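Local coordinates for protein fusion DH (Streptomyces sp. MJ635-86F5, PDB 6K97) that joins, as an engineered fusion, the parts of a split polyketide synthase dehydratase domain from the biosynthesis of the macrolactam cremimycin, at residues V79-H84 with S111-A116. Numbering follows the deposited sequence.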
loop_
_atom_site.group_PDB
_atom_site.type_symbol
_atom_site.label_atom_id
_atom_site.label_comp_id
_atom_site.label_asym_id
_atom_site.label_seq_id
_atom_site.Cartn_x
_atom_site.Cartn_y
_atom_site.Cartn_z
ATOM N N VAL A 79 -5.905 -18.684 -2.604
ATOM C CA VAL A 79 -4.656 -19.409 -2.347
ATOM C C VAL A 79 -3.496 -18.873 -3.186
ATOM O O VAL A 79 -2.389 -18.633 -2.642
ATOM C CB VAL A 79 -4.824 -20.874 -2.624
ATOM C CG1 VAL A 79 -3.514 -21.608 -2.485
ATOM C CG2 VAL A 79 -5.798 -21.466 -1.617
ATOM N N GLU A 80 -3.744 -18.654 -4.487
ATOM C CA GLU A 80 -2.697 -18.154 -5.331
ATOM C C GLU A 80 -2.191 -16.769 -4.812
ATOM O O GLU A 80 -0.984 -16.513 -4.763
ATOM C CB GLU A 80 -3.157 -18.046 -6.753
ATOM C CG GLU A 80 -2.174 -17.321 -7.701
ATOM C CD GLU A 80 -0.843 -18.047 -7.904
ATOM O OE1 GLU A 80 -0.718 -19.272 -7.510
ATOM O OE2 GLU A 80 0.063 -17.425 -8.511
ATOM N N LEU A 81 -3.136 -15.907 -4.421
ATOM C CA LEU A 81 -2.763 -14.595 -3.967
ATOM C C LEU A 81 -1.853 -14.714 -2.749
ATOM O O LEU A 81 -0.843 -14.054 -2.699
ATOM C CB LEU A 81 -3.996 -13.790 -3.616
ATOM C CG LEU A 81 -4.802 -13.375 -4.842
ATOM C CD1 LEU A 81 -6.144 -12.839 -4.455
ATOM C CD2 LEU A 81 -4.054 -12.393 -5.723
ATOM N N ALA A 82 -2.196 -15.600 -1.803
ATOM C CA ALA A 82 -1.388 -15.819 -0.631
ATOM C C ALA A 82 0.001 -16.416 -0.977
ATOM O O ALA A 82 0.988 -16.042 -0.381
ATOM C CB ALA A 82 -2.109 -16.729 0.337
ATOM N N LEU A 83 0.050 -17.311 -1.952
ATOM C CA LEU A 83 1.322 -17.842 -2.423
ATOM C C LEU A 83 2.213 -16.699 -2.917
ATOM O O LEU A 83 3.390 -16.662 -2.551
ATOM C CB LEU A 83 1.135 -18.901 -3.513
ATOM C CG LEU A 83 0.511 -20.207 -2.956
ATOM C CD1 LEU A 83 0.071 -21.130 -4.082
ATOM C CD2 LEU A 83 1.457 -20.935 -2.008
ATOM N N HIS A 84 1.662 -15.733 -3.656
ATOM C CA HIS A 84 2.483 -14.621 -4.105
ATOM C C HIS A 84 3.005 -13.814 -2.905
ATOM O O HIS A 84 4.216 -13.513 -2.789
ATOM C CB HIS A 84 1.763 -13.726 -5.080
ATOM C CG HIS A 84 2.675 -12.816 -5.821
ATOM N ND1 HIS A 84 3.560 -13.268 -6.782
ATOM C CD2 HIS A 84 2.918 -11.490 -5.684
ATOM C CE1 HIS A 84 4.282 -12.253 -7.230
ATOM N NE2 HIS A 84 3.928 -11.170 -6.568
ATOM N N SER A 111 -13.222 -4.448 -9.135
ATOM C CA SER A 111 -12.948 -4.399 -7.723
ATOM C C SER A 111 -11.499 -3.984 -7.501
ATOM O O SER A 111 -10.600 -4.427 -8.187
ATOM C CB SER A 111 -13.186 -5.785 -7.126
ATOM O OG SER A 111 -14.526 -6.046 -6.777
ATOM N N LEU A 112 -11.267 -3.168 -6.490
ATOM C CA LEU A 112 -9.922 -3.032 -5.963
ATOM C C LEU A 112 -9.636 -4.241 -5.082
ATOM O O LEU A 112 -10.385 -4.531 -4.197
ATOM C CB LEU A 112 -9.753 -1.753 -5.169
ATOM C CG LEU A 112 -10.171 -0.449 -5.845
ATOM C CD1 LEU A 112 -9.605 0.690 -5.031
ATOM C CD2 LEU A 112 -9.709 -0.360 -7.300
ATOM N N LEU A 113 -8.538 -4.918 -5.331
ATOM C CA LEU A 113 -8.123 -6.120 -4.603
ATOM C C LEU A 113 -6.813 -5.872 -3.835
ATOM O O LEU A 113 -5.821 -5.332 -4.383
ATOM C CB LEU A 113 -7.876 -7.222 -5.626
ATOM C CG LEU A 113 -7.501 -8.547 -5.016
ATOM C CD1 LEU A 113 -8.624 -9.111 -4.151
ATOM C CD2 LEU A 113 -7.104 -9.526 -6.135
ATOM N N GLN A 114 -6.786 -6.321 -2.597
ATOM C CA GLN A 114 -5.651 -6.080 -1.690
ATOM C C GLN A 114 -5.311 -7.310 -0.849
ATOM O O GLN A 114 -6.196 -7.995 -0.335
ATOM C CB GLN A 114 -5.892 -4.885 -0.785
ATOM C CG GLN A 114 -5.899 -3.609 -1.630
ATOM C CD GLN A 114 -5.824 -2.282 -0.873
ATOM O OE1 GLN A 114 -5.993 -2.203 0.374
ATOM N NE2 GLN A 114 -5.582 -1.214 -1.645
ATOM N N VAL A 115 -4.015 -7.544 -0.690
ATOM C CA VAL A 115 -3.503 -8.499 0.243
ATOM C C VAL A 115 -2.633 -7.758 1.219
ATOM O O VAL A 115 -1.707 -7.087 0.811
ATOM C CB VAL A 115 -2.646 -9.546 -0.471
ATOM C CG1 VAL A 115 -2.150 -10.570 0.535
ATOM C CG2 VAL A 115 -3.430 -10.225 -1.608
ATOM N N ALA A 116 -2.909 -7.882 2.521
ATOM C CA ALA A 116 -2.066 -7.294 3.559
ATOM C C ALA A 116 -1.373 -8.368 4.373
ATOM O O ALA A 116 -2.022 -9.318 4.850
ATOM C CB ALA A 116 -2.882 -6.441 4.469
#
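E80 OE2, one residue before L81 on the helix, is gripped by H34 NE2 and by the backbone N of H249, while V250 N holds OE1, three hydrogen bonds that probably fix the rotation of this buried carboxylate. Both segments lie in the first dehydratase part of the engineered fusion, H249 and V250 in the second, so the bonds to H249 and V250 join the two parts of the construct.

Across the contact itself the packing is purely apolar. L81 reaches out from the helix toward the strand and meets L113 tip to tip, L81 CD1 lying 3.8 Å from L113 CD2. On the strand side, L113 extends its branch with CG anti to the backbone N (chi1 -177°), which carries CD2 toward the helix. V115, two residues along on the same face of the strand, meets the base of the L81 side chain, its CG2 4.1 Å from L81 CB. Q114 points away from the helix, and its NE2 makes a hydrogen bond to G28 O of the second subunit. I130 of the adjoining strand 126-134 touches both L81 and L113. A long helix, here 75-88, wrapped by a curved antiparallel sheet is the hallmark of the hotdog fold, two of which make up the double-hotdog dehydratase.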